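Protein CT_858 (Chlamydia trachomatis, PDB 3DOR) is a secreted chlamydial protease, known as CPAF, that probably cleaves protein substrates as a serine-type endopeptidase of the S41 kind. Local coordinates at residues Pro299-Gln304 / Ser467-Phe472; Tyr348-Leu353 / Leu361-His366. All coordinates share one frame; numbering follows the deposited sequence.

Running from the N terminus, the chain leaves strand 290-297 of the mixed sheet and enters the loop that holds 299-304. It then passes through helix 316-330 and strand 333-337 to helix 346-354, turns, and comes back as strand 361-368; interaction 2 closes this short loop, its segments eight residues apart. Much later, after strand 457-461, the start of helix 468-478 returns to the 299-304 loop and closes interaction 1, which spans 163 residues and encloses interaction 2. The two contacts touch: Y301 packs on L349 and F472 on L353, so helix 346-354 joins the loop, helix 468-478 and the antiparallel sheet containing strand 361-368.

Interaction 1 of 2, residues Pro299-Gln304 / Ser467-Phe472; sequences PTYSWQ and SCADFF
The phenol of Y301 lies along the first turn of helix 468-478, touching C468, A469 and F472 in succession. Near its base, CD1 of Y301 rests 3.5 Å from CB of C468; one atom further out, CE1 of Y301 comes 3.8 Å from CA of A469. The cysteine sulfur sits farther off, an oblique sulfur-aromatic contact with SG of C468 5.5 Å from the Y301 ring centroid. At the far end, OH of Y301 stands over one face of the F472 ring, nearer the rim than the middle, 3.1 Å from CG of F472. The two rings are inclined at 35°. With CG anti to the backbone N (chi1 -176°), the F472 ring is carried to the hydroxyl end of Y301, and chi2 of 77° turns its face to the oxygen. Both segments belong to the S41 peptidase region, where a loop following strand 290-297 of the mixed sheet meets the N-terminal end of a helix. Further out, Q338 ties the partners together: its OE1 is hydrogen-bonded to the Y301 hydroxyl, while its NE2 is bonded to the carbonyl of A469. The loop itself is shaped by an ST turn, in which OG1 of T300 accepts a nearly straight bond from N of S302 (3.1 Å).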
loop_
_atom_site.group_PDB
_atom_site.type_symbol
_atom_site.label_atom_id
_atom_site.label_comp_id
_atom_site.label_asym_id
_atom_site.label_seq_id
_atom_site.Cartn_x
_atom_site.Cartn_y
_atom_site.Cartn_z
ATOM N N PRO B 299 -14.345 17.643 13.241
ATOM C CA PRO B 299 -12.888 17.754 13.327
ATOM C C PRO B 299 -12.040 17.253 12.161
ATOM O O PRO B 299 -10.970 17.810 11.877
ATOM C CB PRO B 299 -12.584 17.026 14.636
ATOM C CG PRO B 299 -13.530 15.866 14.569
ATOM C CD PRO B 299 -14.825 16.473 14.008
ATOM N N THR B 300 -12.503 16.207 11.491
ATOM C CA THR B 300 -11.764 15.642 10.370
ATOM C C THR B 300 -12.713 14.833 9.505
ATOM O O THR B 300 -13.799 14.458 9.962
ATOM C CB THR B 300 -10.654 14.691 10.861
ATOM O OG1 THR B 300 -10.035 14.063 9.733
ATOM C CG2 THR B 300 -11.242 13.603 11.765
ATOM N N TYR B 301 -12.317 14.577 8.259
ATOM C CA TYR B 301 -13.138 13.775 7.375
ATOM C C TYR B 301 -12.549 12.382 7.177
ATOM O O TYR B 301 -13.047 11.586 6.383
ATOM C CB TYR B 301 -13.387 14.492 6.040
ATOM C CG TYR B 301 -14.271 15.717 6.218
ATOM C CD1 TYR B 301 -13.721 16.998 6.271
ATOM C CD2 TYR B 301 -15.651 15.589 6.419
ATOM C CE1 TYR B 301 -14.516 18.126 6.527
ATOM C CE2 TYR B 301 -16.460 16.721 6.676
ATOM C CZ TYR B 301 -15.879 17.979 6.732
ATOM O OH TYR B 301 -16.634 19.094 7.030
ATOM N N SER B 302 -11.472 12.083 7.889
ATOM C CA SER B 302 -10.934 10.733 7.820
ATOM C C SER B 302 -11.460 10.189 9.148
ATOM O O SER B 302 -10.788 10.229 10.180
ATOM C CB SER B 302 -9.398 10.725 7.745
ATOM O OG SER B 302 -8.812 11.172 8.939
ATOM N N TRP B 303 -12.707 9.729 9.109
ATOM C CA TRP B 303 -13.396 9.234 10.291
ATOM C C TRP B 303 -12.620 8.287 11.193
ATOM O O TRP B 303 -12.791 8.316 12.409
ATOM C CB TRP B 303 -14.724 8.578 9.890
ATOM C CG TRP B 303 -14.595 7.533 8.831
ATOM C CD1 TRP B 303 -14.492 7.731 7.479
ATOM C CD2 TRP B 303 -14.583 6.115 9.030
ATOM N NE1 TRP B 303 -14.423 6.518 6.825
ATOM C CE2 TRP B 303 -14.476 5.513 7.755
ATOM C CE3 TRP B 303 -14.654 5.296 10.165
ATOM C CZ2 TRP B 303 -14.447 4.125 7.585
ATOM C CZ3 TRP B 303 -14.622 3.915 9.993
ATOM C CH2 TRP B 303 -14.518 3.345 8.712
ATOM N N GLN B 304 -11.769 7.457 10.606
ATOM C CA GLN B 304 -10.998 6.494 11.380
ATOM C C GLN B 304 -9.967 7.135 12.314
ATOM O O GLN B 304 -9.547 6.521 13.292
ATOM C CB GLN B 304 -10.320 5.495 10.426
ATOM C CG GLN B 304 -11.295 4.887 9.409
ATOM C CD GLN B 304 -10.745 3.668 8.673
ATOM O OE1 GLN B 304 -10.546 2.600 9.264
ATOM N NE2 GLN B 304 -10.505 3.822 7.373
ATOM N N SER B 467 -8.624 20.204 1.724
ATOM C CA SER B 467 -9.365 19.220 0.916
ATOM C C SER B 467 -10.851 19.094 1.248
ATOM O O SER B 467 -11.630 19.994 0.920
ATOM C CB SER B 467 -8.683 17.839 0.969
ATOM O OG SER B 467 -8.451 17.406 2.296
ATOM N N CYS B 468 -11.270 17.993 1.870
ATOM C CA CYS B 468 -12.689 17.871 2.195
ATOM C C CYS B 468 -13.168 19.054 3.036
ATOM O O CYS B 468 -14.332 19.431 2.943
ATOM C CB CYS B 468 -12.981 16.547 2.911
ATOM S SG CYS B 468 -12.855 15.101 1.815
ATOM N N ALA B 469 -12.275 19.638 3.843
ATOM C CA ALA B 469 -12.628 20.805 4.671
ATOM C C ALA B 469 -12.686 22.075 3.803
ATOM O O ALA B 469 -13.144 23.143 4.253
ATOM C CB ALA B 469 -11.638 20.975 5.818
ATOM N N ASP B 470 -12.183 21.959 2.569
ATOM C CA ASP B 470 -12.286 23.039 1.589
ATOM C C ASP B 470 -13.676 22.788 0.974
ATOM O O ASP B 470 -14.499 23.694 0.858
ATOM C CB ASP B 470 -11.271 22.896 0.428
ATOM C CG ASP B 470 -9.919 23.532 0.718
ATOM O OD1 ASP B 470 -9.880 24.730 1.076
ATOM O OD2 ASP B 470 -8.893 22.832 0.565
ATOM N N PHE B 471 -13.913 21.533 0.588
ATOM C CA PHE B 471 -15.161 21.119 -0.075
ATOM C C PHE B 471 -16.470 21.281 0.705
ATOM O O PHE B 471 -17.497 21.675 0.126
ATOM C CB PHE B 471 -15.053 19.654 -0.535
ATOM C CG PHE B 471 -13.857 19.364 -1.415
ATOM C CD1 PHE B 471 -13.366 18.057 -1.529
ATOM C CD2 PHE B 471 -13.216 20.384 -2.120
ATOM C CE1 PHE B 471 -12.242 17.771 -2.337
ATOM C CE2 PHE B 471 -12.103 20.117 -2.924
ATOM C CZ PHE B 471 -11.612 18.807 -3.033
ATOM N N PHE B 472 -16.445 20.957 1.997
ATOM C CA PHE B 472 -17.642 21.056 2.833
ATOM C C PHE B 472 -18.290 22.437 2.707
ATOM O O PHE B 472 -19.448 22.543 2.310
ATOM C CB PHE B 472 -17.303 20.749 4.312
ATOM C CG PHE B 472 -18.506 20.740 5.237
ATOM C CD1 PHE B 472 -19.381 19.658 5.255
ATOM C CD2 PHE B 472 -18.738 21.806 6.117
ATOM C CE1 PHE B 472 -20.477 19.624 6.144
ATOM C CE2 PHE B 472 -19.823 21.791 7.005
ATOM C CZ PHE B 472 -20.697 20.691 7.021
#

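Interaction 2 of 2, residues Tyr348-Leu353 / Leu361-His366; sequences YLYALL and LELPKH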
loop_
_atom_site.group_PDB
_atom_site.type_symbol
_atom_site.label_atom_id
_atom_site.label_comp_id
_atom_site.label_asym_id
_atom_site.label_seq_id
_atom_site.Cartn_x
_atom_site.Cartn_y
_atom_site.Cartn_z
ATOM N N TYR B 348 -17.195 9.963 2.961
ATOM C CA TYR B 348 -17.636 10.283 4.317
ATOM C C TYR B 348 -18.134 11.730 4.354
ATOM O O TYR B 348 -19.147 12.042 4.982
ATOM C CB TYR B 348 -16.487 10.098 5.297
ATOM C CG TYR B 348 -16.805 10.537 6.713
ATOM C CD1 TYR B 348 -17.749 9.849 7.485
ATOM C CD2 TYR B 348 -16.133 11.614 7.293
ATOM C CE1 TYR B 348 -18.007 10.221 8.807
ATOM C CE2 TYR B 348 -16.379 11.997 8.611
ATOM C CZ TYR B 348 -17.314 11.293 9.366
ATOM O OH TYR B 348 -17.527 11.635 10.680
ATOM N N LEU B 349 -17.399 12.611 3.678
ATOM C CA LEU B 349 -17.765 14.018 3.574
ATOM C C LEU B 349 -19.164 14.072 2.957
ATOM O O LEU B 349 -20.028 14.818 3.420
ATOM C CB LEU B 349 -16.756 14.753 2.674
ATOM C CG LEU B 349 -16.981 16.188 2.147
ATOM C CD1 LEU B 349 -17.984 16.154 1.055
ATOM C CD2 LEU B 349 -17.439 17.134 3.250
ATOM N N TYR B 350 -19.385 13.262 1.922
ATOM C CA TYR B 350 -20.679 13.220 1.239
ATOM C C TYR B 350 -21.795 12.713 2.149
ATOM O O TYR B 350 -22.924 13.179 2.064
ATOM C CB TYR B 350 -20.603 12.336 -0.019
ATOM C CG TYR B 350 -19.860 12.958 -1.189
ATOM C CD1 TYR B 350 -19.244 14.208 -1.073
ATOM C CD2 TYR B 350 -19.774 12.296 -2.415
ATOM C CE1 TYR B 350 -18.559 14.785 -2.147
ATOM C CE2 TYR B 350 -19.096 12.860 -3.491
ATOM C CZ TYR B 350 -18.490 14.103 -3.351
ATOM O OH TYR B 350 -17.811 14.648 -4.413
ATOM N N ALA B 351 -21.483 11.756 3.015
ATOM C CA ALA B 351 -22.483 11.225 3.935
ATOM C C ALA B 351 -22.942 12.319 4.903
ATOM O O ALA B 351 -24.130 12.482 5.159
ATOM C CB ALA B 351 -21.903 10.053 4.712
ATOM N N LEU B 352 -21.996 13.069 5.447
ATOM C CA LEU B 352 -22.336 14.137 6.376
ATOM C C LEU B 352 -23.180 15.212 5.701
ATOM O O LEU B 352 -24.157 15.690 6.278
ATOM C CB LEU B 352 -21.067 14.745 6.973
ATOM C CG LEU B 352 -20.179 13.731 7.707
ATOM C CD1 LEU B 352 -19.173 14.496 8.577
ATOM C CD2 LEU B 352 -21.033 12.807 8.585
ATOM N N LEU B 353 -22.811 15.592 4.479
ATOM C CA LEU B 353 -23.584 16.587 3.742
ATOM C C LEU B 353 -25.015 16.085 3.498
ATOM O O LEU B 353 -25.976 16.858 3.579
ATOM C CB LEU B 353 -22.911 16.899 2.399
ATOM C CG LEU B 353 -21.643 17.769 2.480
ATOM C CD1 LEU B 353 -20.853 17.666 1.199
ATOM C CD2 LEU B 353 -22.028 19.221 2.744
ATOM N N LEU B 361 -27.810 18.703 -3.451
ATOM C CA LEU B 361 -26.768 19.722 -3.498
ATOM C C LEU B 361 -25.801 19.446 -4.651
ATOM O O LEU B 361 -25.187 18.387 -4.709
ATOM C CB LEU B 361 -25.993 19.742 -2.174
ATOM C CG LEU B 361 -26.797 19.987 -0.890
ATOM C CD1 LEU B 361 -25.889 19.850 0.324
ATOM C CD2 LEU B 361 -27.430 21.364 -0.940
ATOM N N GLU B 362 -25.674 20.401 -5.568
ATOM C CA GLU B 362 -24.766 20.258 -6.702
ATOM C C GLU B 362 -23.342 20.127 -6.183
ATOM O O GLU B 362 -22.961 20.817 -5.246
ATOM C CB GLU B 362 -24.857 21.483 -7.617
ATOM C CG GLU B 362 -25.771 21.310 -8.812
ATOM C CD GLU B 362 -25.252 20.269 -9.786
ATOM O OE1 GLU B 362 -24.088 20.398 -10.219
ATOM O OE2 GLU B 362 -26.006 19.328 -10.119
ATOM N N LEU B 363 -22.558 19.245 -6.793
ATOM C CA LEU B 363 -21.181 19.044 -6.372
ATOM C C LEU B 363 -20.192 19.538 -7.409
ATOM O O LEU B 363 -20.448 19.458 -8.607
ATOM C CB LEU B 363 -20.909 17.554 -6.130
ATOM C CG LEU B 363 -21.556 16.901 -4.903
ATOM C CD1 LEU B 363 -21.582 15.379 -5.049
ATOM C CD2 LEU B 363 -20.767 17.314 -3.666
ATOM N N PRO B 364 -19.054 20.080 -6.959
ATOM C CA PRO B 364 -18.056 20.549 -7.917
ATOM C C PRO B 364 -17.435 19.294 -8.551
ATOM O O PRO B 364 -17.334 18.250 -7.899
ATOM C CB PRO B 364 -17.066 21.313 -7.040
ATOM C CG PRO B 364 -17.216 20.672 -5.698
ATOM C CD PRO B 364 -18.696 20.474 -5.586
ATOM N N LYS B 365 -17.022 19.400 -9.810
ATOM C CA LYS B 365 -16.435 18.271 -10.523
ATOM C C LYS B 365 -14.922 18.355 -10.497
ATOM O O LYS B 365 -14.367 19.370 -10.097
ATOM C CB LYS B 365 -16.931 18.249 -11.973
ATOM C CG LYS B 365 -18.425 18.000 -12.096
ATOM C CD LYS B 365 -18.857 17.968 -13.556
ATOM C CE LYS B 365 -20.352 17.680 -13.685
ATOM N NZ LYS B 365 -21.175 18.759 -13.070
ATOM N N HIS B 366 -14.259 17.290 -10.933
ATOM C CA HIS B 366 -12.799 17.259 -10.929
ATOM C C HIS B 366 -12.142 17.022 -12.294
ATOM O O HIS B 366 -12.586 16.163 -13.056
ATOM C CB HIS B 366 -12.312 16.176 -9.967
ATOM C CG HIS B 366 -12.450 16.537 -8.521
ATOM N ND1 HIS B 366 -11.370 16.590 -7.662
ATOM C CD2 HIS B 366 -13.537 16.843 -7.775
ATOM C CE1 HIS B 366 -11.788 16.911 -6.453
ATOM N NE2 HIS B 366 -13.100 17.072 -6.492
HETATM O O HOH W 1 -17.326 17.300 -5.044
#
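Y350 and L363 reach for each other from opposite directions, one from helix 346-354 and the other from the chain between the two short strand pieces of 361-368. L363 meets the outer half of the phenol with both of its methyls. CD1 of L363 lies over one face of the ring, 4.1 Å from the Y350 centroid and 26° off the ring normal, a CH-pi contact. The second methyl is displaced toward the CE1 side of the ring, CD2 of L363 lying 3.7 Å from CE1 of Y350. Both methyls sit on the same side of the ring plane; CD1 of L363 is also 3.8 Å from CZ of Y350. The tyrosine does not start out facing the strand: its CB leaves the helix across the line to the strand, and chi1 of -74°, with CG anti to the carbonyl carbon, swings the ring so that its hydroxyl end closes on L363.

This is helix-on-strand packing within the S41 peptidase region: the helix lies against strand 361-368 of an antiparallel sheet, and the neighbouring strand 444-445 contributes I445, which touches Y350, L353 and L363. One water makes the polar link, donating to OH of Y350 at 2.8 Å and to the carbonyl O of P364 at 3.0 Å. A turn along the helix, L353 and L361 touch only lightly. They point toward each other's segments, and the nearest approach is CD1 of L361 to the backbone O of L353, 4.4 Å. Helix 468-478 adds V475 against L363 and L476 against L353.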